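Long-range contact in uncharacterized protein (PDB 2RLD), which is of unknown function but binds calcium and belongs to the 23S rRNA-intervening sequence family of four-helix bundle proteins: residues L25-E35 with L86-Q96. Sequence-based numbering, arbitrary orientation. Where two conformers were deposited one is given.
Sequences LYKFLVNEQKE and LIRTEYITREQ. With EDO (1,2-ethanediol), chain T.
Gln96 sets its amide over one face of the Phe28 ring, with NE2 3.4 Å above the ring plane near its centre. Amide and ring planes stand 85° apart, and the same NE2 donates an almost straight hydrogen bond to O2 of a bound 1,2-ethanediol, probably from the crystallisation liquor. At its other end the amide is tied down by OE1, which accepts from Thr93 N on an in-plane lone pair; in return Thr93 OG1 accepts from the backbone N of Gln96. This reciprocal pair is a capping box opening helix 94-116, just after a Schellman motif with Glu90 as its C-prime residue has closed helix 62-88. At this end of the four-helix bundle the turn joining those two helices packs against the C-terminal end of helix 7-32. With an alanine in place of Gln96, that face of Phe28 would probably lose its NE2 cover and Thr93 N its capping acceptor. Along the ring edge, Tyr91 O lies 3.5 Å from Phe28 CE2; it also accepts a hydrogen bond from Gln33 NE2 at 2.8 Å, the donor standing above the carbonyl plane. Tyr91 CG, anti to its carbonyl carbon (chi1 -79°), leads the ring out to Glu35, whose CG makes a CH-pi contact 3.9 Å from the centroid, while Glu35 OE2 caps Val37 N and Met38 N. Deeper in, Leu25 CD1 meets Ile92 CG2 at 3.7 Å, and Leu29 and Leu86 touch tip to tip through their CD1 methyls.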
ATOM      1  N   LEU C  25       2.429  12.289 -17.456  1.00 15.99           N
ATOM      2  CA  LEU C  25       2.978  11.001 -17.795  1.00 16.25           C
ATOM      3  C   LEU C  25       2.094   9.878 -17.295  1.00 16.55           C
ATOM      4  O   LEU C  25       1.929   8.870 -17.974  1.00 15.86           O
ATOM      5  CB  LEU C  25       4.386  10.842 -17.225  1.00 15.20           C
ATOM      6  CG  LEU C  25       5.063   9.499 -17.516  1.00 14.61           C
ATOM      7  CD1 LEU C  25       5.250   9.262 -19.041  1.00 17.21           C
ATOM      8  CD2 LEU C  25       6.405   9.403 -16.754  1.00 17.29           C
ATOM      9  N   TYR C  26       1.581  10.028 -16.084  1.00 15.76           N
ATOM     10  CA  TYR C  26       0.653   9.044 -15.521  1.00 16.00           C
ATOM     11  C   TYR C  26      -0.569   8.868 -16.380  1.00 16.51           C
ATOM     12  O   TYR C  26      -0.947   7.734 -16.731  1.00 15.64           O
ATOM     13  CB  TYR C  26       0.263   9.439 -14.107  1.00 16.36           C
ATOM     14  CG  TYR C  26      -0.718   8.494 -13.484  1.00 16.01           C
ATOM     15  CD1 TYR C  26      -0.298   7.292 -12.958  1.00 16.19           C
ATOM     16  CD2 TYR C  26      -2.064   8.797 -13.443  1.00 16.47           C
ATOM     17  CE1 TYR C  26      -1.178   6.412 -12.412  1.00 16.97           C
ATOM     18  CE2 TYR C  26      -2.960   7.939 -12.867  1.00 16.28           C
ATOM     19  CZ  TYR C  26      -2.525   6.748 -12.356  1.00 16.25           C
ATOM     20  OH  TYR C  26      -3.410   5.861 -11.784  1.00 23.09           O
ATOM     21  N   LYS C  27      -1.176   9.980 -16.773  1.00 16.28           N
ATOM     22  CA  LYS C  27      -2.327   9.929 -17.689  1.00 15.82           C
ATOM     23  C   LYS C  27      -2.013   9.213 -19.001  1.00 17.55           C
ATOM     24  O   LYS C  27      -2.790   8.381 -19.464  1.00 15.68           O
ATOM     25  CB  LYS C  27      -2.823  11.347 -17.979  1.00 16.16           C
ATOM     26  CG  LYS C  27      -3.423  12.045 -16.797  1.00 18.88           C
ATOM     27  CD  LYS C  27      -3.654  13.514 -17.109  1.00 21.32           C
ATOM     28  CE  LYS C  27      -4.845  13.745 -17.963  1.00 25.60           C
ATOM     29  NZ  LYS C  27      -4.946  15.195 -18.438  1.00 24.38           N
ATOM     30  N   PHE C  28      -0.860   9.547 -19.592  1.00 14.98           N
ATOM     31  CA  PHE C  28      -0.385   8.904 -20.808  1.00 15.38           C
ATOM     32  C   PHE C  28      -0.282   7.406 -20.628  1.00 15.01           C
ATOM     33  O   PHE C  28      -0.834   6.650 -21.433  1.00 15.81           O
ATOM     34  CB  PHE C  28       0.967   9.486 -21.205  1.00 15.45           C
ATOM     35  CG  PHE C  28       1.623   8.771 -22.349  1.00 15.28           C
ATOM     36  CD1 PHE C  28       1.230   9.019 -23.665  1.00 18.63           C
ATOM     37  CD2 PHE C  28       2.636   7.880 -22.121  1.00 15.36           C
ATOM     38  CE1 PHE C  28       1.832   8.358 -24.739  1.00 18.95           C
ATOM     39  CE2 PHE C  28       3.254   7.212 -23.212  1.00 18.06           C
ATOM     40  CZ  PHE C  28       2.842   7.478 -24.516  1.00 17.47           C
ATOM     41  N   LEU C  29       0.385   6.979 -19.550  1.00 15.65           N
ATOM     42  CA  LEU C  29       0.628   5.565 -19.322  1.00 14.96           C
ATOM     43  C   LEU C  29      -0.677   4.814 -19.113  1.00 17.90           C
ATOM     44  O   LEU C  29      -0.893   3.761 -19.705  1.00 18.07           O
ATOM     45  CB  LEU C  29       1.567   5.347 -18.138  1.00 12.41           C
ATOM     46  CG  LEU C  29       3.016   5.778 -18.355  1.00 16.39           C
ATOM     47  CD1 LEU C  29       3.741   5.753 -17.014  1.00 13.34           C
ATOM     48  CD2 LEU C  29       3.655   4.894 -19.430  1.00 19.68           C
ATOM     49  N   VAL C  30      -1.560   5.368 -18.292  1.00 15.05           N
ATOM     50  CA  VAL C  30      -2.808   4.677 -17.996  1.00 14.09           C
ATOM     51  C   VAL C  30      -3.764   4.699 -19.191  1.00 15.16           C
ATOM     52  O   VAL C  30      -4.281   3.658 -19.585  1.00 17.22           O
ATOM     53  CB  VAL C  30      -3.485   5.273 -16.708  1.00 16.68           C
ATOM     54  CG1 VAL C  30      -4.842   4.669 -16.533  1.00 18.05           C
ATOM     55  CG2 VAL C  30      -2.560   5.038 -15.466  1.00 15.90           C
ATOM     56  N   ASN C  31      -4.001   5.879 -19.748  1.00 16.27           N
ATOM     57  CA  ASN C  31      -5.056   6.061 -20.758  1.00 17.32           C
ATOM     58  C   ASN C  31      -4.653   5.584 -22.145  1.00 16.67           C
ATOM     59  O   ASN C  31      -5.466   4.951 -22.854  1.00 19.70           O
ATOM     60  CB  ASN C  31      -5.503   7.519 -20.839  1.00 18.42           C
ATOM     61  CG  ASN C  31      -6.159   7.995 -19.565  1.00 21.87           C
ATOM     62  OD1 ASN C  31      -6.874   7.246 -18.905  1.00 23.19           O
ATOM     63  ND2 ASN C  31      -5.906   9.239 -19.207  1.00 22.60           N
ATOM     64  N   GLU C  32      -3.399   5.830 -22.512  1.00 18.49           N
ATOM     65  CA  GLU C  32      -2.918   5.473 -23.836  0.50 19.94           C
ATOM     66  C   GLU C  32      -2.190   4.126 -23.854  1.00 18.80           C
ATOM     67  O   GLU C  32      -2.438   3.303 -24.739  1.00 20.09           O
ATOM     68  CB  GLU C  32      -2.060   6.611 -24.392  0.50 20.52           C
ATOM     69  CG  GLU C  32      -2.749   7.962 -24.241  0.50 22.51           C
ATOM     70  CD  GLU C  32      -2.021   9.087 -24.919  0.50 24.39           C
ATOM     71  OE1 GLU C  32      -1.513   8.879 -26.042  0.50 26.74           O
ATOM     72  OE2 GLU C  32      -1.966  10.182 -24.327  0.50 21.11           O
ATOM     73  N   GLN C  33      -1.320   3.885 -22.878  1.00 17.64           N
ATOM     74  CA  GLN C  33      -0.548   2.645 -22.859  1.00 17.07           C
ATOM     75  C   GLN C  33      -1.201   1.523 -22.042  1.00 17.29           C
ATOM     76  O   GLN C  33      -0.719   0.397 -22.082  1.00 19.64           O
ATOM     77  CB  GLN C  33       0.884   2.872 -22.371  1.00 16.83           C
ATOM     78  CG  GLN C  33       1.648   3.959 -23.076  1.00 18.29           C
ATOM     79  CD  GLN C  33       2.040   3.588 -24.504  1.00 25.54           C
ATOM     80  OE1 GLN C  33       1.186   3.288 -25.326  1.00 26.99           O
ATOM     81  NE2 GLN C  33       3.338   3.610 -24.800  1.00 23.41           N
ATOM     82  N   LYS C  34      -2.300   1.818 -21.347  1.00 16.91           N
ATOM     83  CA  LYS C  34      -2.988   0.831 -20.505  1.00 16.62           C
ATOM     84  C   LYS C  34      -2.033   0.151 -19.515  1.00 17.96           C
ATOM     85  O   LYS C  34      -2.134  -1.044 -19.279  1.00 20.81           O
ATOM     86  CB  LYS C  34      -3.711  -0.216 -21.361  1.00 16.90           C
ATOM     87  CG  LYS C  34      -4.520   0.387 -22.486  1.00 18.35           C
ATOM     88  CD  LYS C  34      -5.492   1.428 -22.008  1.00 19.87           C
ATOM     89  CE  LYS C  34      -6.475   1.811 -23.117  1.00 27.93           C
ATOM     90  NZ  LYS C  34      -7.279   2.987 -22.705  1.00 24.67           N
ATOM     91  N   GLU C  35      -1.134   0.947 -18.933  1.00 15.47           N
ATOM     92  CA  GLU C  35      -0.153   0.507 -17.955  1.00 15.65           C
ATOM     93  C   GLU C  35      -0.488   1.078 -16.590  1.00 17.67           C
ATOM     94  O   GLU C  35      -0.539   2.306 -16.391  1.00 17.58           O
ATOM     95  CB  GLU C  35       1.252   0.916 -18.410  1.00 18.35           C
ATOM     96  CG  GLU C  35       2.375   0.106 -17.773  1.00 18.27           C
ATOM     97  CD  GLU C  35       2.525   0.323 -16.264  1.00 20.18           C
ATOM     98  OE1 GLU C  35       2.585   1.507 -15.848  1.00 23.30           O
ATOM     99  OE2 GLU C  35       2.583  -0.695 -15.509  1.00 20.99           O
ATOM    100  N   LEU C  86      10.733   2.242 -17.804  1.00 16.30           N
ATOM    101  CA  LEU C  86       9.758   2.573 -18.836  1.00 15.28           C
ATOM    102  C   LEU C  86      10.360   2.709 -20.246  1.00 16.27           C
ATOM    103  O   LEU C  86       9.797   2.190 -21.189  1.00 17.14           O
ATOM    104  CB  LEU C  86       8.971   3.825 -18.457  1.00 15.87           C
ATOM    105  CG  LEU C  86       8.032   3.711 -17.240  1.00 15.79           C
ATOM    106  CD1 LEU C  86       7.626   5.094 -16.720  1.00 14.57           C
ATOM    107  CD2 LEU C  86       6.769   2.866 -17.648  1.00 18.26           C
ATOM    108  N   ILE C  87      11.521   3.357 -20.394  1.00 16.30           N
ATOM    109  CA  ILE C  87      12.170   3.404 -21.726  1.00 14.97           C
ATOM    110  C   ILE C  87      12.678   2.041 -22.151  1.00 14.63           C
ATOM    111  O   ILE C  87      12.506   1.644 -23.296  1.00 14.24           O
ATOM    112  CB  ILE C  87      13.277   4.511 -21.829  1.00 16.64           C
ATOM    113  CG1 ILE C  87      13.800   4.643 -23.281  1.00 20.18           C
ATOM    114  CG2 ILE C  87      14.436   4.247 -20.887  1.00 14.17           C
ATOM    115  CD1 ILE C  87      12.760   5.047 -24.266  1.00 26.72           C
ATOM    116  N   ARG C  88      13.275   1.283 -21.226  1.00 15.15           N
ATOM    117  CA  ARG C  88      13.783  -0.054 -21.587  1.00 14.45           C
ATOM    118  C   ARG C  88      12.690  -1.021 -22.004  1.00 16.07           C
ATOM    119  O   ARG C  88      12.921  -1.893 -22.821  1.00 17.39           O
ATOM    120  CB  ARG C  88      14.600  -0.652 -20.443  1.00 15.06           C
ATOM    121  CG  ARG C  88      15.916   0.089 -20.205  1.00 15.55           C
ATOM    122  CD  ARG C  88      16.968  -0.309 -21.222  1.00 20.23           C
ATOM    123  NE  ARG C  88      17.124  -1.763 -21.329  1.00 23.64           N
ATOM    124  CZ  ARG C  88      17.830  -2.505 -20.488  1.00 25.94           C
ATOM    125  NH1 ARG C  88      18.430  -1.963 -19.438  1.00 23.80           N
ATOM    126  NH2 ARG C  88      17.908  -3.802 -20.681  1.00 26.21           N
ATOM    127  N   THR C  89      11.484  -0.840 -21.483  1.00 14.47           N
ATOM    128  CA  THR C  89      10.357  -1.691 -21.870  1.00 14.80           C
ATOM    129  C   THR C  89       9.395  -1.029 -22.886  1.00 15.68           C
ATOM    130  O   THR C  89       8.321  -1.550 -23.127  1.00 16.92           O
ATOM    131  CB  THR C  89       9.582  -2.143 -20.628  1.00 15.41           C
ATOM    132  OG1 THR C  89       9.155  -1.000 -19.871  1.00 15.83           O
ATOM    133  CG2 THR C  89      10.462  -3.037 -19.754  1.00 16.01           C
ATOM    134  N   GLU C  90       9.804   0.084 -23.488  1.00 15.62           N
ATOM    135  CA  GLU C  90       9.125   0.694 -24.628  1.00 17.62           C
ATOM    136  C   GLU C  90       7.747   1.288 -24.304  1.00 15.94           C
ATOM    137  O   GLU C  90       6.925   1.505 -25.208  1.00 18.32           O
ATOM    138  CB  GLU C  90       9.076  -0.274 -25.812  1.00 16.41           C
ATOM    139  CG  GLU C  90      10.501  -0.749 -26.243  1.00 20.10           C
ATOM    140  CD  GLU C  90      10.496  -1.814 -27.329  1.00 23.51           C
ATOM    141  OE1 GLU C  90       9.471  -1.985 -28.009  1.00 31.46           O
ATOM    142  OE2 GLU C  90      11.531  -2.469 -27.492  1.00 33.90           O
ATOM    143  N   TYR C  91       7.527   1.589 -23.028  1.00 16.54           N
ATOM    144  CA  TYR C  91       6.328   2.331 -22.614  1.00 16.23           C
ATOM    145  C   TYR C  91       6.403   3.822 -22.912  1.00 17.73           C
ATOM    146  O   TYR C  91       5.377   4.467 -23.065  1.00 19.40           O
ATOM    147  CB  TYR C  91       5.988   2.072 -21.143  1.00 17.84           C
ATOM    148  CG  TYR C  91       5.290   0.752 -20.991  1.00 17.69           C
ATOM    149  CD1 TYR C  91       3.913   0.646 -21.207  1.00 19.77           C
ATOM    150  CD2 TYR C  91       5.995  -0.392 -20.663  1.00 20.99           C
ATOM    151  CE1 TYR C  91       3.258  -0.597 -21.105  1.00 22.42           C
ATOM    152  CE2 TYR C  91       5.362  -1.647 -20.575  1.00 19.45           C
ATOM    153  CZ  TYR C  91       3.992  -1.732 -20.781  1.00 24.91           C
ATOM    154  OH  TYR C  91       3.367  -2.960 -20.638  1.00 28.33           O
ATOM    155  N   ILE C  92       7.610   4.366 -22.995  1.00 18.19           N
ATOM    156  CA  ILE C  92       7.811   5.756 -23.411  1.00 17.06           C
ATOM    157  C   ILE C  92       8.899   5.800 -24.481  1.00 17.43           C
ATOM    158  O   ILE C  92       9.764   4.891 -24.563  1.00 18.93           O
ATOM    159  CB  ILE C  92       8.211   6.674 -22.236  1.00 15.18           C
ATOM    160  CG1 ILE C  92       9.506   6.179 -21.556  1.00 17.55           C
ATOM    161  CG2 ILE C  92       7.015   6.848 -21.243  1.00 18.21           C
ATOM    162  CD1 ILE C  92      10.007   7.133 -20.493  1.00 14.73           C
ATOM    163  N   THR C  93       8.845   6.839 -25.330  1.00 18.31           N
ATOM    164  CA  THR C  93       9.825   7.022 -26.391  1.00 19.61           C
ATOM    165  C   THR C  93      11.120   7.568 -25.815  1.00 18.34           C
ATOM    166  O   THR C  93      11.138   8.058 -24.690  1.00 17.64           O
ATOM    167  CB  THR C  93       9.308   8.035 -27.459  1.00 20.30           C
ATOM    168  OG1 THR C  93       9.156   9.330 -26.858  1.00 19.12           O
ATOM    169  CG2 THR C  93       7.961   7.600 -28.019  1.00 21.79           C
ATOM    170  N   ARG C  94      12.196   7.530 -26.597  1.00 20.38           N
ATOM    171  CA  ARG C  94      13.467   8.095 -26.143  1.00 19.52           C
ATOM    172  C   ARG C  94      13.315   9.592 -25.904  1.00 17.92           C
ATOM    173  O   ARG C  94      13.892  10.137 -24.969  1.00 18.71           O
ATOM    174  CB  ARG C  94      14.584   7.802 -27.159  1.00 21.52           C
ATOM    175  CG  ARG C  94      15.911   8.529 -26.906  1.00 31.08           C
ATOM    176  CD  ARG C  94      16.575   8.182 -25.583  1.00 43.16           C
ATOM    177  NE  ARG C  94      17.012   6.789 -25.488  1.00 48.75           N
ATOM    178  CZ  ARG C  94      17.816   6.313 -24.535  1.00 49.47           C
ATOM    179  NH1 ARG C  94      18.296   7.108 -23.583  1.00 49.14           N
ATOM    180  NH2 ARG C  94      18.153   5.031 -24.535  1.00 49.60           N
ATOM    181  N   GLU C  95      12.502  10.248 -26.732  1.00 17.74           N
ATOM    182  CA  GLU C  95      12.218  11.688 -26.584  1.00 21.37           C
ATOM    183  C   GLU C  95      11.530  11.994 -25.278  1.00 18.66           C
ATOM    184  O   GLU C  95      11.884  12.960 -24.576  1.00 20.09           O
ATOM    185  CB  GLU C  95      11.332  12.180 -27.735  1.00 21.39           C
ATOM    186  CG  GLU C  95      11.063  13.667 -27.724  1.00 28.51           C
ATOM    187  CD  GLU C  95      10.090  14.123 -28.824  1.00 31.19           C
ATOM    188  OE1 GLU C  95       9.609  13.282 -29.625  1.00 30.01           O
ATOM    189  OE2 GLU C  95       9.798  15.345 -28.870  1.00 41.47           O
ATOM    190  N   GLN C  96      10.537  11.180 -24.930  1.00 18.29           N
ATOM    191  CA  GLN C  96       9.837  11.365 -23.664  1.00 17.99           C
ATOM    192  C   GLN C  96      10.797  11.134 -22.495  1.00 16.39           C
ATOM    193  O   GLN C  96      10.848  11.930 -21.551  1.00 16.49           O
ATOM    194  CB  GLN C  96       8.619  10.438 -23.554  1.00 19.42           C
ATOM    195  CG  GLN C  96       7.431  10.816 -24.430  1.00 20.23           C
ATOM    196  CD  GLN C  96       6.346   9.733 -24.444  1.00 22.30           C
ATOM    197  OE1 GLN C  96       6.613   8.581 -24.799  1.00 20.10           O
ATOM    198  NE2 GLN C  96       5.117  10.104 -24.054  1.00 24.98           N
TER
HETATM  199  C1  EDO T 123       2.930  12.798 -21.452  1.00 38.95           C
HETATM  200  O1  EDO T 123       3.260  14.135 -21.105  1.00 43.98           O
HETATM  201  C2  EDO T 123       4.228  12.163 -21.881  1.00 32.34           C
HETATM  202  O2  EDO T 123       4.698  12.875 -23.024  1.00 27.15           O
HETATM  203  O   HOH W   1       0.666  -2.924 -19.802  1.00 43.22           O